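Local coordinates for protein probable peptidyl-prolyl cis-trans isomerase (Mimivirus, PDB 2OSE) that belongs to the cyclophilin-type peptidyl-prolyl cis-trans isomerases, probably sharing that activity and cyclosporin A binding, and assembles as a homotrimer, at residues A[121-133]-A[143-155]. Sequence-based numbering, arbitrary orientation.
Sequences YPHESKGLLSLVP and YDSTFMITLDDIR
Thr-150 OG1 joins the turn of 121-133 to the end of strand 147-150 by serving twice: it donates to Ser-125 O at 2.6 Å, in the carbonyl plane and on a lone pair, and accepts from Leu-128 N at 3.0 Å. Its chi1 of 48° sets OG1 between backbone N and carbonyl carbon and leaves CG2 3.7 Å from His-123 CE1. In the same turn Gly-127, at positive phi, gives its N-H to Thr-150 O from above the carbonyl plane. Further out, Asp-153 OD1 takes Lys-126 N on its anti side at 2.9 Å, while Glu-124 O accepts from Ile-154 N. The ammonium of Lys-126 is paired with Asp-181.

The axes of strands 128-131 and 147-150 run antiparallel, 155° between their directions. Ser-130 N to Met-148 O and Met-148 N to Ser-130 O are both 2.8 Å; Ser-130 OG also shares a hydrogen bond with His-123 NE2, whereas buried ND1 of that ring finds no partner. On the other face Leu-129 CD1 meets Phe-147 CD1 obliquely at 3.4 Å. Beyond, Val-132 N bonds to Thr-146 O, a water takes the N-H of Asp-144, and Asp-144 OD1 closes an Asx turn by accepting from Thr-146 N, with Thr-146 OG1 donating from the same face. Arg-193 of a second subunit salt-bridges that carboxylate and bonds Val-132 O. This is a beta hairpin of the cyclophilin beta-barrel, its returning arm interrupted by the Asx turn, its Val-132/Asp-144 end at the trimer interface.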
loop_
_atom_site.group_PDB
_atom_site.type_symbol
_atom_site.label_atom_id
_atom_site.label_comp_id
_atom_site.label_asym_id
_atom_site.label_seq_id
_atom_site.Cartn_x
_atom_site.Cartn_y
_atom_site.Cartn_z
ATOM N N TYR A 121 -22.630 22.513 -5.601
ATOM C CA TYR A 121 -23.248 21.345 -6.241
ATOM C C TYR A 121 -23.186 20.154 -5.290
ATOM O O TYR A 121 -22.111 19.790 -4.825
ATOM C CB TYR A 121 -22.567 21.017 -7.593
ATOM C CG TYR A 121 -22.694 22.149 -8.580
ATOM C CD1 TYR A 121 -23.703 22.154 -9.552
ATOM C CD2 TYR A 121 -21.856 23.252 -8.510
ATOM C CE1 TYR A 121 -23.851 23.237 -10.432
ATOM C CE2 TYR A 121 -22.002 24.338 -9.386
ATOM C CZ TYR A 121 -23.003 24.309 -10.339
ATOM O OH TYR A 121 -23.121 25.375 -11.191
ATOM N N PRO A 122 -24.341 19.551 -4.983
ATOM C CA PRO A 122 -24.367 18.375 -4.086
ATOM C C PRO A 122 -23.525 17.231 -4.652
ATOM O O PRO A 122 -23.236 17.217 -5.875
ATOM C CB PRO A 122 -25.847 17.992 -4.012
ATOM C CG PRO A 122 -26.616 19.235 -4.513
ATOM C CD PRO A 122 -25.680 19.948 -5.461
ATOM N N HIS A 123 -23.095 16.321 -3.766
ATOM C CA HIS A 123 -22.094 15.289 -4.098
ATOM C C HIS A 123 -22.744 13.909 -3.950
ATOM O O HIS A 123 -22.230 13.017 -3.257
ATOM C CB HIS A 123 -20.861 15.444 -3.166
ATOM C CG HIS A 123 -19.548 14.996 -3.755
ATOM N ND1 HIS A 123 -19.450 14.122 -4.823
ATOM C CD2 HIS A 123 -18.273 15.253 -3.365
ATOM C CE1 HIS A 123 -18.174 13.891 -5.086
ATOM N NE2 HIS A 123 -17.441 14.571 -4.220
ATOM N N GLU A 124 -23.879 13.739 -4.614
ATOM C CA GLU A 124 -24.732 12.571 -4.417
ATOM C C GLU A 124 -24.900 11.630 -5.625
ATOM O O GLU A 124 -25.521 10.575 -5.511
ATOM C CB GLU A 124 -26.114 13.061 -3.988
ATOM C CG GLU A 124 -26.070 14.172 -2.953
ATOM C CD GLU A 124 -27.421 14.439 -2.325
ATOM O OE1 GLU A 124 -28.399 14.684 -3.072
ATOM O OE2 GLU A 124 -27.483 14.378 -1.079
ATOM N N SER A 125 -24.352 12.022 -6.773
ATOM C CA SER A 125 -24.614 11.364 -8.035
ATOM C C SER A 125 -23.366 10.784 -8.648
ATOM O O SER A 125 -22.234 11.236 -8.379
ATOM C CB SER A 125 -25.186 12.363 -9.049
ATOM O OG SER A 125 -26.298 12.994 -8.515
ATOM N N LYS A 126 -23.610 9.788 -9.499
ATOM C CA LYS A 126 -22.581 9.138 -10.315
ATOM C C LYS A 126 -21.969 10.128 -11.294
ATOM O O LYS A 126 -22.662 11.008 -11.812
ATOM C CB LYS A 126 -23.248 8.017 -11.119
ATOM C CG LYS A 126 -22.325 7.183 -11.997
ATOM C CD LYS A 126 -23.189 6.090 -12.600
ATOM C CE LYS A 126 -22.405 4.983 -13.223
ATOM N NZ LYS A 126 -23.410 3.903 -13.510
ATOM N N GLY A 127 -20.680 9.959 -11.582
ATOM C CA GLY A 127 -20.017 10.778 -12.589
ATOM C C GLY A 127 -19.854 12.235 -12.240
ATOM O O GLY A 127 -19.764 13.069 -13.134
ATOM N N LEU A 128 -19.788 12.563 -10.949
ATOM C CA LEU A 128 -19.411 13.914 -10.530
ATOM C C LEU A 128 -17.936 14.008 -10.345
ATOM O O LEU A 128 -17.333 13.082 -9.767
ATOM C CB LEU A 128 -20.119 14.286 -9.224
ATOM C CG LEU A 128 -21.639 14.375 -9.291
ATOM C CD1 LEU A 128 -22.142 14.802 -7.932
ATOM C CD2 LEU A 128 -22.075 15.419 -10.333
ATOM N N LEU A 129 -17.350 15.102 -10.852
ATOM C CA LEU A 129 -15.941 15.436 -10.696
ATOM C C LEU A 129 -15.760 16.381 -9.501
ATOM O O LEU A 129 -16.508 17.359 -9.378
ATOM C CB LEU A 129 -15.412 16.192 -11.939
ATOM C CG LEU A 129 -13.983 16.762 -11.848
ATOM C CD1 LEU A 129 -12.964 15.617 -11.891
ATOM C CD2 LEU A 129 -13.717 17.793 -12.952
ATOM N N SER A 130 -14.741 16.127 -8.681
ATOM C CA SER A 130 -14.508 16.960 -7.495
ATOM C C SER A 130 -13.022 17.103 -7.230
ATOM O O SER A 130 -12.215 16.353 -7.799
ATOM C CB SER A 130 -15.301 16.426 -6.292
ATOM O OG SER A 130 -14.933 15.087 -5.926
ATOM N N LEU A 131 -12.640 18.103 -6.438
ATOM C CA LEU A 131 -11.224 18.275 -6.096
ATOM C C LEU A 131 -10.988 17.774 -4.665
ATOM O O LEU A 131 -11.785 18.008 -3.786
ATOM C CB LEU A 131 -10.756 19.731 -6.251
ATOM C CG LEU A 131 -10.822 20.289 -7.669
ATOM C CD1 LEU A 131 -10.424 21.787 -7.695
ATOM C CD2 LEU A 131 -9.975 19.465 -8.675
ATOM N N VAL A 132 -9.884 17.066 -4.465
ATOM C CA VAL A 132 -9.619 16.444 -3.169
ATOM C C VAL A 132 -8.798 17.426 -2.300
ATOM O O VAL A 132 -7.727 17.885 -2.722
ATOM C CB VAL A 132 -8.899 15.086 -3.362
ATOM C CG1 VAL A 132 -8.554 14.423 -1.996
ATOM C CG2 VAL A 132 -9.770 14.135 -4.234
ATOM N N PRO A 133 -9.315 17.767 -1.106
ATOM C CA PRO A 133 -8.596 18.712 -0.254
ATOM C C PRO A 133 -7.331 18.077 0.386
ATOM O O PRO A 133 -7.178 16.847 0.429
ATOM C CB PRO A 133 -9.620 19.066 0.828
ATOM C CG PRO A 133 -10.520 17.889 0.896
ATOM C CD PRO A 133 -10.562 17.284 -0.481
ATOM N N TYR A 143 -6.177 22.991 -2.135
ATOM C CA TYR A 143 -6.458 22.074 -3.219
ATOM C C TYR A 143 -5.313 22.097 -4.184
ATOM O O TYR A 143 -4.467 23.013 -4.174
ATOM C CB TYR A 143 -7.777 22.425 -3.912
ATOM C CG TYR A 143 -8.954 22.296 -2.997
ATOM C CD1 TYR A 143 -9.695 21.120 -2.946
ATOM C CD2 TYR A 143 -9.331 23.341 -2.169
ATOM C CE1 TYR A 143 -10.762 20.998 -2.108
ATOM C CE2 TYR A 143 -10.389 23.222 -1.318
ATOM C CZ TYR A 143 -11.099 22.046 -1.277
ATOM O OH TYR A 143 -12.192 21.924 -0.451
ATOM N N ASP A 144 -5.261 21.062 -5.004
ATOM C CA ASP A 144 -4.267 20.977 -6.047
ATOM C C ASP A 144 -4.883 20.252 -7.277
ATOM O O ASP A 144 -6.113 20.286 -7.487
ATOM C CB ASP A 144 -2.933 20.364 -5.502
ATOM C CG ASP A 144 -3.107 18.988 -4.838
ATOM O OD1 ASP A 144 -4.127 18.285 -5.121
ATOM O OD2 ASP A 144 -2.200 18.594 -4.029
ATOM N N SER A 145 -4.025 19.628 -8.071
ATOM C CA SER A 145 -4.410 18.830 -9.238
ATOM C C SER A 145 -5.175 17.522 -8.936
ATOM O O SER A 145 -5.697 16.887 -9.870
ATOM C CB SER A 145 -3.142 18.498 -10.020
ATOM O OG SER A 145 -2.208 17.810 -9.185
ATOM N N THR A 146 -5.192 17.108 -7.663
ATOM C CA THR A 146 -5.858 15.886 -7.197
ATOM C C THR A 146 -7.386 15.942 -7.312
ATOM O O THR A 146 -8.036 16.812 -6.745
ATOM C CB THR A 146 -5.503 15.548 -5.712
ATOM O OG1 THR A 146 -4.076 15.643 -5.537
ATOM C CG2 THR A 146 -5.976 14.107 -5.355
ATOM N N PHE A 147 -7.951 14.991 -8.050
ATOM C CA PHE A 147 -9.364 15.062 -8.363
ATOM C C PHE A 147 -10.009 13.684 -8.233
ATOM O O PHE A 147 -9.350 12.668 -8.370
ATOM C CB PHE A 147 -9.565 15.669 -9.779
ATOM C CG PHE A 147 -9.209 14.723 -10.914
ATOM C CD1 PHE A 147 -10.121 13.757 -11.338
ATOM C CD2 PHE A 147 -7.982 14.804 -11.547
ATOM C CE1 PHE A 147 -9.817 12.908 -12.371
ATOM C CE2 PHE A 147 -7.653 13.949 -12.601
ATOM C CZ PHE A 147 -8.573 13.010 -13.003
ATOM N N MET A 148 -11.310 13.672 -7.992
ATOM C CA MET A 148 -12.065 12.469 -7.785
ATOM C C MET A 148 -13.247 12.438 -8.758
ATOM O O MET A 148 -13.856 13.465 -9.014
ATOM C CB MET A 148 -12.614 12.513 -6.362
ATOM C CG MET A 148 -13.428 11.289 -5.953
ATOM S SD MET A 148 -14.189 11.431 -4.330
ATOM C CE MET A 148 -12.712 11.166 -3.292
ATOM N N ILE A 149 -13.584 11.238 -9.248
ATOM C CA ILE A 149 -14.845 11.013 -9.985
ATOM C C ILE A 149 -15.617 9.905 -9.312
ATOM O O ILE A 149 -15.063 8.810 -9.024
ATOM C CB ILE A 149 -14.571 10.675 -11.508
ATOM C CG1 ILE A 149 -13.776 11.804 -12.177
ATOM C CG2 ILE A 149 -15.878 10.385 -12.255
ATOM C CD1 ILE A 149 -13.408 11.525 -13.619
ATOM N N THR A 150 -16.905 10.148 -9.072
ATOM C CA THR A 150 -17.751 9.140 -8.434
ATOM C C THR A 150 -18.181 8.065 -9.430
ATOM O O THR A 150 -18.546 8.377 -10.596
ATOM C CB THR A 150 -19.031 9.742 -7.774
ATOM O OG1 THR A 150 -19.676 10.637 -8.704
ATOM C CG2 THR A 150 -18.689 10.515 -6.499
ATOM N N LEU A 151 -18.231 6.809 -8.949
ATOM C CA LEU A 151 -18.596 5.642 -9.778
ATOM C C LEU A 151 -20.058 5.286 -9.604
ATOM O O LEU A 151 -20.606 4.471 -10.365
ATOM C CB LEU A 151 -17.731 4.406 -9.459
ATOM C CG LEU A 151 -16.230 4.552 -9.716
ATOM C CD1 LEU A 151 -15.450 3.347 -9.170
ATOM C CD2 LEU A 151 -15.887 4.776 -11.203
ATOM N N ASP A 152 -20.703 5.886 -8.604
ATOM C CA ASP A 152 -22.108 5.591 -8.379
ATOM C C ASP A 152 -22.789 6.770 -7.716
ATOM O O ASP A 152 -22.116 7.737 -7.342
ATOM C CB ASP A 152 -22.245 4.347 -7.495
ATOM C CG ASP A 152 -23.575 3.638 -7.690
ATOM O OD1 ASP A 152 -24.497 4.177 -8.365
ATOM O OD2 ASP A 152 -23.699 2.523 -7.172
ATOM N N ASP A 153 -24.120 6.681 -7.602
ATOM C CA ASP A 153 -24.925 7.580 -6.777
ATOM C C ASP A 153 -24.705 7.170 -5.307
ATOM O O ASP A 153 -24.296 6.044 -5.027
ATOM C CB ASP A 153 -26.427 7.389 -7.077
ATOM C CG ASP A 153 -26.801 7.716 -8.509
ATOM O OD1 ASP A 153 -26.190 8.622 -9.130
ATOM O OD2 ASP A 153 -27.739 7.059 -9.016
ATOM N N ILE A 154 -24.993 8.070 -4.374
ATOM C CA ILE A 154 -25.092 7.653 -2.969
ATOM C C ILE A 154 -26.126 6.528 -2.847
ATOM O O ILE A 154 -27.180 6.571 -3.479
ATOM C CB ILE A 154 -25.487 8.804 -2.033
ATOM C CG1 ILE A 154 -24.386 9.862 -1.968
ATOM C CG2 ILE A 154 -25.763 8.271 -0.625
ATOM C CD1 ILE A 154 -24.639 10.969 -0.927
ATOM N N ARG A 155 -25.779 5.496 -2.086
ATOM C CA ARG A 155 -26.734 4.479 -1.618
ATOM C C ARG A 155 -26.256 3.890 -0.276
ATOM O O ARG A 155 -25.080 4.062 0.083
ATOM C CB ARG A 155 -27.016 3.399 -2.681
ATOM C CG ARG A 155 -25.808 2.785 -3.364
ATOM C CD ARG A 155 -26.189 1.992 -4.626
ATOM N NE ARG A 155 -26.925 2.828 -5.571
ATOM C CZ ARG A 155 -26.916 2.679 -6.900
ATOM N NH1 ARG A 155 -26.194 1.709 -7.473
ATOM N NH2 ARG A 155 -27.627 3.506 -7.666
HETATM O O HOH W 1 -7.408 19.161 -5.063
#